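Local coordinates for rhamnogalacturonan endolyase YesW (Bacillus subtilis, PDB 2ZUX), which cleaves the rhamnogalacturonan backbone of plant cell-wall pectin by endo-type elimination, releasing unsaturated oligosaccharides in a calcium- or manganese-dependent reaction, at residues A2-A7 against V183-G188; N38-G43 against T66-A71; S489-N494 against V515-E520. All blocks are in the same frame, centred on the assembly; numbering follows the deposited sequence.

Contact 1: A2-A7 against V183-G188. With CA (calcium ion), chain G.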
loop_
_atom_site.group_PDB
_atom_site.type_symbol
_atom_site.label_atom_id
_atom_site.label_comp_id
_atom_site.label_asym_id
_atom_site.label_seq_id
_atom_site.Cartn_x
_atom_site.Cartn_y
_atom_site.Cartn_z
ATOM N N ALA A 2 20.200 -10.346 -5.787
ATOM C CA ALA A 2 19.228 -9.461 -6.493
ATOM C C ALA A 2 17.803 -9.975 -6.328
ATOM O O ALA A 2 17.572 -11.185 -6.347
ATOM C CB ALA A 2 19.587 -9.369 -7.969
ATOM N N ARG A 3 16.861 -9.044 -6.165
ATOM C CA ARG A 3 15.444 -9.372 -5.988
ATOM C C ARG A 3 14.663 -9.273 -7.281
ATOM O O ARG A 3 14.880 -8.362 -8.077
ATOM C CB ARG A 3 14.782 -8.405 -5.007
ATOM C CG ARG A 3 15.190 -8.568 -3.595
ATOM C CD ARG A 3 14.283 -7.755 -2.713
ATOM N NE ARG A 3 14.609 -8.023 -1.333
ATOM C CZ ARG A 3 13.755 -7.918 -0.326
ATOM N NH1 ARG A 3 12.503 -7.532 -0.544
ATOM N NH2 ARG A 3 14.169 -8.205 0.896
ATOM N N GLN A 4 13.713 -10.187 -7.458
ATOM C CA GLN A 4 12.731 -10.062 -8.517
ATOM C C GLN A 4 11.933 -8.768 -8.331
ATOM O O GLN A 4 11.367 -8.538 -7.259
ATOM C CB GLN A 4 11.786 -11.259 -8.493
ATOM C CG GLN A 4 10.704 -11.212 -9.552
ATOM C CD GLN A 4 9.510 -12.079 -9.189
ATOM O OE1 GLN A 4 9.635 -13.290 -9.000
ATOM N NE2 GLN A 4 8.344 -11.452 -9.065
ATOM N N MET A 5 11.917 -7.918 -9.350
ATOM C CA MET A 5 11.056 -6.725 -9.364
ATOM C C MET A 5 10.417 -6.599 -10.748
ATOM O O MET A 5 10.756 -7.354 -11.660
ATOM C CB MET A 5 11.833 -5.463 -8.959
ATOM C CG MET A 5 12.427 -5.548 -7.543
ATOM S SD MET A 5 11.220 -5.593 -6.176
ATOM C CE MET A 5 10.980 -3.837 -5.881
ATOM N N GLU A 6 9.493 -5.660 -10.911
ATOM C CA GLU A 6 8.692 -5.588 -12.131
ATOM C C GLU A 6 9.440 -4.951 -13.282
ATOM O O GLU A 6 10.128 -3.953 -13.113
ATOM C CB GLU A 6 7.396 -4.821 -11.866
ATOM C CG GLU A 6 6.402 -5.623 -11.029
ATOM C CD GLU A 6 5.531 -4.780 -10.106
ATOM O OE1 GLU A 6 5.980 -3.701 -9.656
ATOM O OE2 GLU A 6 4.402 -5.228 -9.807
ATOM N N ALA A 7 9.283 -5.537 -14.463
ATOM C CA ALA A 7 9.706 -4.877 -15.693
ATOM C C ALA A 7 8.704 -3.772 -15.998
ATOM O O ALA A 7 7.547 -4.044 -16.335
ATOM C CB ALA A 7 9.793 -5.882 -16.841
ATOM N N VAL A 183 -1.845 -8.233 -4.488
ATOM C CA VAL A 183 -1.642 -8.202 -5.932
ATOM C C VAL A 183 -0.146 -8.208 -6.183
ATOM O O VAL A 183 0.565 -7.302 -5.746
ATOM C CB VAL A 183 -2.299 -6.954 -6.575
ATOM C CG1 VAL A 183 -2.133 -6.986 -8.092
ATOM C CG2 VAL A 183 -3.778 -6.857 -6.187
ATOM N N TYR A 184 0.344 -9.232 -6.872
ATOM C CA TYR A 184 1.785 -9.369 -7.037
ATOM C C TYR A 184 2.078 -10.469 -8.023
ATOM O O TYR A 184 1.297 -11.406 -8.166
ATOM C CB TYR A 184 2.457 -9.703 -5.689
ATOM C CG TYR A 184 3.826 -9.072 -5.567
ATOM C CD1 TYR A 184 3.960 -7.749 -5.160
ATOM C CD2 TYR A 184 4.988 -9.788 -5.875
ATOM C CE1 TYR A 184 5.202 -7.153 -5.062
ATOM C CE2 TYR A 184 6.244 -9.189 -5.788
ATOM C CZ TYR A 184 6.340 -7.871 -5.372
ATOM O OH TYR A 184 7.562 -7.236 -5.279
ATOM N N ASP A 185 3.221 -10.350 -8.696
ATOM C CA ASP A 185 3.723 -11.442 -9.523
ATOM C C ASP A 185 4.416 -12.449 -8.606
ATOM O O ASP A 185 5.632 -12.396 -8.412
ATOM C CB ASP A 185 4.677 -10.917 -10.595
ATOM C CG ASP A 185 5.208 -12.007 -11.497
ATOM O OD1 ASP A 185 4.647 -13.124 -11.502
ATOM O OD2 ASP A 185 6.210 -11.722 -12.194
ATOM N N LEU A 186 3.628 -13.359 -8.035
ATOM C CA LEU A 186 4.131 -14.333 -7.073
ATOM C C LEU A 186 5.038 -15.382 -7.695
ATOM O O LEU A 186 5.978 -15.835 -7.043
ATOM C CB LEU A 186 2.972 -15.036 -6.359
ATOM C CG LEU A 186 2.239 -14.217 -5.294
ATOM C CD1 LEU A 186 0.916 -14.884 -4.937
ATOM C CD2 LEU A 186 3.095 -14.020 -4.056
ATOM N N ASP A 187 4.749 -15.784 -8.932
ATOM C CA ASP A 187 5.503 -16.887 -9.555
ATOM C C ASP A 187 6.648 -16.439 -10.472
ATOM O O ASP A 187 7.456 -17.274 -10.900
ATOM C CB ASP A 187 4.574 -17.900 -10.247
ATOM C CG ASP A 187 3.788 -17.302 -11.396
ATOM O OD1 ASP A 187 3.950 -16.105 -11.702
ATOM O OD2 ASP A 187 2.991 -18.051 -12.003
ATOM N N GLY A 188 6.730 -15.140 -10.750
ATOM C CA GLY A 188 7.858 -14.575 -11.489
ATOM C C GLY A 188 7.823 -14.736 -12.994
ATOM O O GLY A 188 8.879 -14.787 -13.631
HETATM CA CA CA G . 2.675 -14.295 -12.320
HETATM O O HOH W 1 8.581 -15.641 -8.030
HETATM O O HOH W 2 4.747 -7.919 -8.691
HETATM O O HOH W 3 1.249 -15.367 -13.999
#

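Contact 2: N38-G43 against T66-A71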
loop_
_atom_site.group_PDB
_atom_site.type_symbol
_atom_site.label_atom_id
_atom_site.label_comp_id
_atom_site.label_asym_id
_atom_site.label_seq_id
_atom_site.Cartn_x
_atom_site.Cartn_y
_atom_site.Cartn_z
ATOM N N ASN A 38 16.603 12.252 -23.752
ATOM C CA ASN A 38 16.106 13.224 -24.716
ATOM C C ASN A 38 14.584 13.184 -24.776
ATOM O O ASN A 38 13.984 12.106 -24.748
ATOM C CB ASN A 38 16.707 12.981 -26.103
ATOM C CG ASN A 38 18.174 13.377 -26.183
ATOM O OD1 ASN A 38 18.611 14.314 -25.515
ATOM N ND2 ASN A 38 18.942 12.662 -27.005
ATOM N N VAL A 39 13.978 14.367 -24.847
ATOM C CA VAL A 39 12.523 14.503 -24.883
ATOM C C VAL A 39 12.070 14.898 -26.292
ATOM O O VAL A 39 12.591 15.857 -26.875
ATOM C CB VAL A 39 12.027 15.543 -23.847
ATOM C CG1 VAL A 39 10.503 15.562 -23.782
ATOM C CG2 VAL A 39 12.606 15.244 -22.466
ATOM N N TYR A 40 11.102 14.157 -26.824
ATOM C CA TYR A 40 10.586 14.393 -28.173
ATOM C C TYR A 40 9.101 14.707 -28.166
ATOM O O TYR A 40 8.306 13.987 -27.556
ATOM C CB TYR A 40 10.832 13.174 -29.057
ATOM C CG TYR A 40 12.285 12.926 -29.378
ATOM C CD1 TYR A 40 12.811 13.277 -30.621
ATOM C CD2 TYR A 40 13.135 12.334 -28.444
ATOM C CE1 TYR A 40 14.152 13.050 -30.922
ATOM C CE2 TYR A 40 14.471 12.107 -28.735
ATOM C CZ TYR A 40 14.972 12.467 -29.974
ATOM O OH TYR A 40 16.298 12.237 -30.265
ATOM N N ARG A 41 8.734 15.788 -28.849
ATOM C CA ARG A 41 7.331 16.086 -29.113
ATOM C C ARG A 41 7.023 15.771 -30.574
ATOM O O ARG A 41 7.515 16.456 -31.480
ATOM C CB ARG A 41 6.998 17.543 -28.792
ATOM C CG ARG A 41 5.499 17.849 -28.877
ATOM C CD ARG A 41 5.193 19.325 -28.726
ATOM N NE ARG A 41 5.672 20.102 -29.866
ATOM C CZ ARG A 41 6.540 21.108 -29.790
ATOM N NH1 ARG A 41 7.035 21.493 -28.622
ATOM N NH2 ARG A 41 6.907 21.743 -30.895
ATOM N N ASP A 42 6.226 14.722 -30.784
ATOM C CA ASP A 42 5.830 14.256 -32.117
ATOM C C ASP A 42 7.028 14.038 -33.049
ATOM O O ASP A 42 7.011 14.445 -34.217
ATOM C CB ASP A 42 4.781 15.195 -32.732
ATOM C CG ASP A 42 3.447 15.127 -32.007
ATOM O OD1 ASP A 42 2.759 14.091 -32.121
ATOM O OD2 ASP A 42 3.087 16.107 -31.326
ATOM N N GLY A 43 8.062 13.394 -32.512
ATOM C CA GLY A 43 9.241 13.009 -33.288
ATOM C C GLY A 43 10.355 14.039 -33.330
ATOM O O GLY A 43 11.430 13.768 -33.873
ATOM N N THR A 66 1.904 14.659 -28.799
ATOM C CA THR A 66 2.292 13.377 -28.210
ATOM C C THR A 66 3.787 13.393 -27.921
ATOM O O THR A 66 4.563 14.055 -28.622
ATOM C CB THR A 66 1.936 12.153 -29.091
ATOM O OG1 THR A 66 2.712 12.178 -30.292
ATOM C CG2 THR A 66 0.449 12.131 -29.446
ATOM N N TYR A 67 4.182 12.665 -26.884
ATOM C CA TYR A 67 5.561 12.683 -26.415
ATOM C C TYR A 67 6.174 11.300 -26.349
ATOM O O TYR A 67 5.481 10.307 -26.123
ATOM C CB TYR A 67 5.634 13.350 -25.037
ATOM C CG TYR A 67 5.297 14.820 -25.076
ATOM C CD1 TYR A 67 6.301 15.780 -25.181
ATOM C CD2 TYR A 67 3.969 15.250 -25.034
ATOM C CE1 TYR A 67 5.995 17.131 -25.233
ATOM C CE2 TYR A 67 3.651 16.591 -25.087
ATOM C CZ TYR A 67 4.667 17.528 -25.189
ATOM O OH TYR A 67 4.350 18.858 -25.237
ATOM N N THR A 68 7.486 11.253 -26.575
ATOM C CA THR A 68 8.300 10.080 -26.307
ATOM C C THR A 68 9.570 10.565 -25.629
ATOM O O THR A 68 9.921 11.746 -25.711
ATOM C CB THR A 68 8.670 9.300 -27.589
ATOM O OG1 THR A 68 9.281 10.189 -28.534
ATOM C CG2 THR A 68 7.437 8.644 -28.214
ATOM N N VAL A 69 10.233 9.647 -24.939
ATOM C CA VAL A 69 11.540 9.901 -24.363
ATOM C C VAL A 69 12.500 8.820 -24.849
ATOM O O VAL A 69 12.097 7.676 -25.062
ATOM C CB VAL A 69 11.467 9.972 -22.813
ATOM C CG1 VAL A 69 12.837 9.767 -22.171
ATOM C CG2 VAL A 69 10.859 11.303 -22.379
ATOM N N ARG A 70 13.758 9.198 -25.058
ATOM C CA ARG A 70 14.800 8.245 -25.414
ATOM C C ARG A 70 15.923 8.358 -24.399
ATOM O O ARG A 70 16.435 9.456 -24.159
ATOM C CB ARG A 70 15.335 8.514 -26.827
ATOM C CG ARG A 70 14.277 8.438 -27.919
ATOM C CD ARG A 70 14.886 8.574 -29.309
ATOM N NE ARG A 70 13.883 9.007 -30.280
ATOM C CZ ARG A 70 14.152 9.530 -31.475
ATOM N NH1 ARG A 70 15.408 9.698 -31.875
ATOM N NH2 ARG A 70 13.154 9.889 -32.275
ATOM N N ALA A 71 16.287 7.230 -23.793
ATOM C CA ALA A 71 17.443 7.178 -22.906
ATOM C C ALA A 71 18.724 7.314 -23.723
ATOM O O ALA A 71 18.781 6.899 -24.886
ATOM C CB ALA A 71 17.457 5.878 -22.109
HETATM O O HOH W 4 7.691 12.055 -30.013
#

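Contact 3: S489-N494 against V515-E520. With RAM (alpha-L-rhamnopyranose), chain N.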
loop_
_atom_site.group_PDB
_atom_site.type_symbol
_atom_site.label_atom_id
_atom_site.label_comp_id
_atom_site.label_asym_id
_atom_site.label_seq_id
_atom_site.Cartn_x
_atom_site.Cartn_y
_atom_site.Cartn_z
ATOM N N SER A 489 -11.217 18.854 -5.637
ATOM C CA SER A 489 -12.659 19.074 -5.682
ATOM C C SER A 489 -13.352 18.051 -6.584
ATOM O O SER A 489 -12.905 17.789 -7.700
ATOM C CB SER A 489 -12.953 20.504 -6.126
ATOM O OG SER A 489 -12.371 21.407 -5.202
ATOM N N GLY A 490 -14.424 17.458 -6.073
ATOM C CA GLY A 490 -15.135 16.410 -6.799
ATOM C C GLY A 490 -14.615 15.012 -6.507
ATOM O O GLY A 490 -15.225 14.025 -6.927
ATOM N N ALA A 491 -13.487 14.938 -5.794
ATOM C CA ALA A 491 -12.890 13.666 -5.386
ATOM C C ALA A 491 -13.185 13.434 -3.912
ATOM O O ALA A 491 -13.308 14.388 -3.136
ATOM C CB ALA A 491 -11.393 13.672 -5.639
ATOM N N ALA A 492 -13.298 12.165 -3.532
ATOM C CA ALA A 492 -13.608 11.809 -2.160
ATOM C C ALA A 492 -12.662 10.736 -1.670
ATOM O O ALA A 492 -12.221 9.883 -2.431
ATOM C CB ALA A 492 -15.044 11.326 -2.045
ATOM N N ALA A 493 -12.361 10.804 -0.383
ATOM C CA ALA A 493 -11.622 9.765 0.302
ATOM C C ALA A 493 -12.583 8.701 0.820
ATOM O O ALA A 493 -13.808 8.840 0.710
ATOM C CB ALA A 493 -10.806 10.370 1.434
ATOM N N ASN A 494 -12.020 7.645 1.398
ATOM C CA ASN A 494 -12.783 6.460 1.792
ATOM C C ASN A 494 -12.645 6.159 3.280
ATOM O O ASN A 494 -11.810 6.738 3.981
ATOM C CB ASN A 494 -12.303 5.204 1.022
ATOM C CG ASN A 494 -12.153 5.418 -0.473
ATOM O OD1 ASN A 494 -11.247 4.858 -1.100
ATOM N ND2 ASN A 494 -13.031 6.211 -1.052
ATOM N N VAL A 515 -1.896 10.089 -6.640
ATOM C CA VAL A 515 -3.025 9.773 -5.774
ATOM C C VAL A 515 -4.190 9.334 -6.635
ATOM O O VAL A 515 -4.509 9.974 -7.640
ATOM C CB VAL A 515 -3.479 10.968 -4.928
ATOM C CG1 VAL A 515 -4.483 10.511 -3.879
ATOM C CG2 VAL A 515 -2.301 11.637 -4.265
ATOM N N VAL A 516 -4.819 8.234 -6.234
ATOM C CA VAL A 516 -6.037 7.767 -6.863
ATOM C C VAL A 516 -7.171 8.007 -5.871
ATOM O O VAL A 516 -7.187 7.399 -4.794
ATOM C CB VAL A 516 -5.961 6.269 -7.213
ATOM C CG1 VAL A 516 -7.232 5.825 -7.950
ATOM C CG2 VAL A 516 -4.709 5.976 -8.042
ATOM N N TRP A 517 -8.092 8.915 -6.213
ATOM C CA TRP A 517 -9.312 9.132 -5.427
ATOM C C TRP A 517 -10.514 8.796 -6.292
ATOM O O TRP A 517 -10.524 9.077 -7.488
ATOM C CB TRP A 517 -9.469 10.597 -5.009
ATOM C CG TRP A 517 -8.674 11.088 -3.834
ATOM C CD1 TRP A 517 -8.820 10.736 -2.522
ATOM C CD2 TRP A 517 -7.664 12.102 -3.867
ATOM N NE1 TRP A 517 -7.934 11.447 -1.736
ATOM C CE2 TRP A 517 -7.218 12.295 -2.540
ATOM C CE3 TRP A 517 -7.082 12.854 -4.894
ATOM C CZ2 TRP A 517 -6.217 13.220 -2.216
ATOM C CZ3 TRP A 517 -6.092 13.768 -4.575
ATOM C CH2 TRP A 517 -5.665 13.939 -3.247
ATOM N N ARG A 518 -11.545 8.226 -5.689
ATOM C CA ARG A 518 -12.820 8.066 -6.380
ATOM C C ARG A 518 -13.524 9.415 -6.504
ATOM O O ARG A 518 -13.268 10.337 -5.722
ATOM C CB ARG A 518 -13.724 7.105 -5.611
ATOM C CG ARG A 518 -14.079 7.576 -4.217
ATOM C CD ARG A 518 -15.191 6.747 -3.619
ATOM N NE ARG A 518 -15.421 7.110 -2.227
ATOM C CZ ARG A 518 -16.415 7.882 -1.808
ATOM N NH1 ARG A 518 -17.281 8.382 -2.685
ATOM N NH2 ARG A 518 -16.544 8.154 -0.515
ATOM N N THR A 519 -14.414 9.533 -7.486
ATOM C CA THR A 519 -15.376 10.630 -7.496
ATOM C C THR A 519 -16.416 10.361 -6.411
ATOM O O THR A 519 -16.549 9.232 -5.931
ATOM C CB THR A 519 -16.081 10.749 -8.852
ATOM O OG1 THR A 519 -16.744 9.516 -9.151
ATOM C CG2 THR A 519 -15.087 11.067 -9.956
ATOM N N GLU A 520 -17.164 11.392 -6.034
ATOM C CA GLU A 520 -18.160 11.262 -4.967
ATOM C C GLU A 520 -19.177 10.150 -5.244
ATOM O O GLU A 520 -19.563 9.410 -4.332
ATOM C CB GLU A 520 -18.855 12.608 -4.714
ATOM C CG GLU A 520 -17.899 13.676 -4.179
ATOM C CD GLU A 520 -18.472 15.087 -4.198
ATOM O OE1 GLU A 520 -19.713 15.236 -4.232
ATOM O OE2 GLU A 520 -17.668 16.046 -4.166
HETATM C C1 RAM N . -17.867 4.274 5.714
HETATM C C2 RAM N . -17.401 3.032 4.933
HETATM C C3 RAM N . -17.119 3.305 3.453
HETATM C C4 RAM N . -16.341 4.605 3.299
HETATM C C5 RAM N . -17.202 5.729 3.863
HETATM C C6 RAM N . -16.545 7.085 3.675
HETATM O O1 RAM N . -19.275 4.307 5.771
HETATM O O2 RAM N . -16.251 2.499 5.557
HETATM O O3 RAM N . -16.422 2.225 2.873
HETATM O O4 RAM N . -15.917 4.868 1.970
HETATM O O5 RAM N . -17.377 5.529 5.257
HETATM O O HOH W 5 -17.490 14.097 -8.052
HETATM O O HOH W 6 -10.765 7.711 -2.830
#

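Contact 1: A2-A7 against V183-G188
Gln4 reaches across to the backbone of Asp185 and Gly188, and the close packing of this contact gathers round its amide. CG stands anti to the backbone N (chi1 179°) and the chain runs on extended, so the amide arrives end-on at the loop 185-188. NE2 gives a nearly straight bond to Asp185 O, 2.9 Å long, with the acceptor in the amide plane of Gln4 and the donor in the carbonyl plane. On the other branch, OE1 lies 3.3 Å from Gly188 CA. A CB on Gly188 would collide with this oxygen, and the positive phi also suits glycine. Water 1 donates to Gln4 OE1 and to Leu186 O.

The loop resembles the calcium loop of an EF hand. Asp185 OD1 (2.4 Å) and Asp187 OD1 (2.3 Å) bind the calcium, joined by water 3, Asp189, the Lys191 carbonyl and Glu193. Asp185 OD1 also accepts from Gly188 N in an Asx motif, and the side chain has a further bond to Gly190.

Between the two segments, the Met5-Tyr184 side is looser. Met5 SD comes no nearer than 4.1 Å to Tyr184 OH, which is hydrogen-bonded to Tyr274. Partly exposed Glu6, salt-bridged to Arg548, reaches the loop through water 2, which donates to Glu6 OE2, accepts from Asp185 N and sits over the Tyr184 ring.

Glutamine suits its place because a neutral amide can both donate and accept; its direct bond uses a backbone carbonyl and does not compete with calcium for the carboxylate of Asp185, so the fit probably depends on a loop already shaped by calcium.

Contact 2: N38-G43 against T66-A71
Arg70 lays its guanidinium flat over the ring of Tyr40, planes 13° apart, with CZ 3.7 Å from the ring centroid. This is a cation-pi stack offset toward the phenol end. Tyr40 sends CG beside its own backbone N (chi1 -69°), which turns the ring back along its own strand toward Asn38, whose cross-strand partner is Arg70, and the arginine chain, extended from CG to NE, crosses it at about a right angle. NH1 comes within 3.1 Å of Tyr40 OH, but the angle is too poor for a hydrogen bond; both groups are instead held by the carboxylate of Glu77, a salt bridge for the arginine and a hydrogen bond for the phenol.

On the other face of the sheet, Arg41 and Tyr67 lie side by side, pointing the same way. Here aliphatic carbon does the touching: Arg41 CG stands over the Tyr67 ring, 4.1 Å from its centroid, in a CH-pi contact, while the guanidinium plane is turned 84° from the ring. Asp58 takes both polar ends. Val39 and Val69, a non-hydrogen-bonded pair on this face, meet CG2 to CG2 at 4.3 Å.

Strands 36-41 and 66-73 are antiparallel neighbours in the mixed sheet of the N-terminal E-set domain. Asn38 with Arg70 and Tyr40 with Thr68 form hydrogen-bonded pairs, each with two N-H...O bonds.

At the strand end, Asp42 and Thr66 cross at about a right angle. Thr66 OG1 donates to Asp42 OD1 (2.6 Å) and Thr66 N to Asp42 OD2 (3.1 Å), both from above the carboxylate plane, while Asp42 N returns a bond to Thr66 O (2.8 Å). Asp42 and Gly43 have positive phi, which aspartate tolerates and glycine adopts readily, as strand 36-41 turns toward 44-45; water 4 accepts from Gly43 N.

Contact 3: S489-N494 against V515-E520
Ala492 N meets Arg518 O where the short, weakly bonded strand 491-492 swings away from the end of strand 514-519, in a sheet that is probably one blade of the beta-propeller. Strand 91-95, from much earlier in the chain, joins it by pairing with strand 524-528, consistent with the closure known in propellers.

Of the backbone bonds, Ala492 N to Arg518 O is short and straight (2.9 Å, 165°), whereas Glu520 N to Gly490 O is long and weak. Water 6 bridges the wider side, donating to Ala492 O and accepting from Arg518 N. Gly490 has backbone angles that would press a CB against the preceding carbonyl.

In the apolar packing, Ala491 CB rests against Trp517 CB at 3.7 Å, and Ala493 CB lies 4.4 Å from Trp517 CD1. The indole N-H is spent on Ser469 O.

The charged group runs beside the 492-494 backbone. Arg518 CG sits between backbone N and carbonyl carbon (chi1 62°), from where an extended chain carries the guanidinium under Ala492, whose methyl is small enough to sit over its face, CB 3.7 Å from Arg518 CZ. NH2 gives a weak bond to Ala493 O (3.1 Å). The amide of Asn494 slides past in the opposite direction, planes 16° apart; its ND2, 2.8 Å from Arg518 NE at the guanidinium edge, meets another donor and makes no hydrogen bond. With an alanine in place of Arg518, the methyl of Ala492 would probably lose its flat neighbour and Ala493 O its weak donor.

Asn494 belongs to a rhamnose pocket with Asn115 and Asp135. Its OD1 is hydrogen-bonded to Thr502, and its CA lies 3.5 Å from O4 of the alpha-L-rhamnopyranose.

In the fold
The three contacts lie well apart, their centres 29 to 32 Å from one another, and none touches another. Contact 2 belongs wholly to the N-terminal sheet domain, about 31 Å from the chain's centre, and its residues fall between the two segments of contact 1 in sequence. Contact 1 brings the N-terminal strand 3-4, paired with strand 580-581 near the chain's other end, against a calcium loop of the propeller. Contact 3 follows later in the chain, within one sheet of the propeller domain and across the chain's centre from contact 1. They thus represent a strand pair within the N-terminal sheet, a meeting of chain ends with the propeller, and a sheet end beside one bound rhamnose.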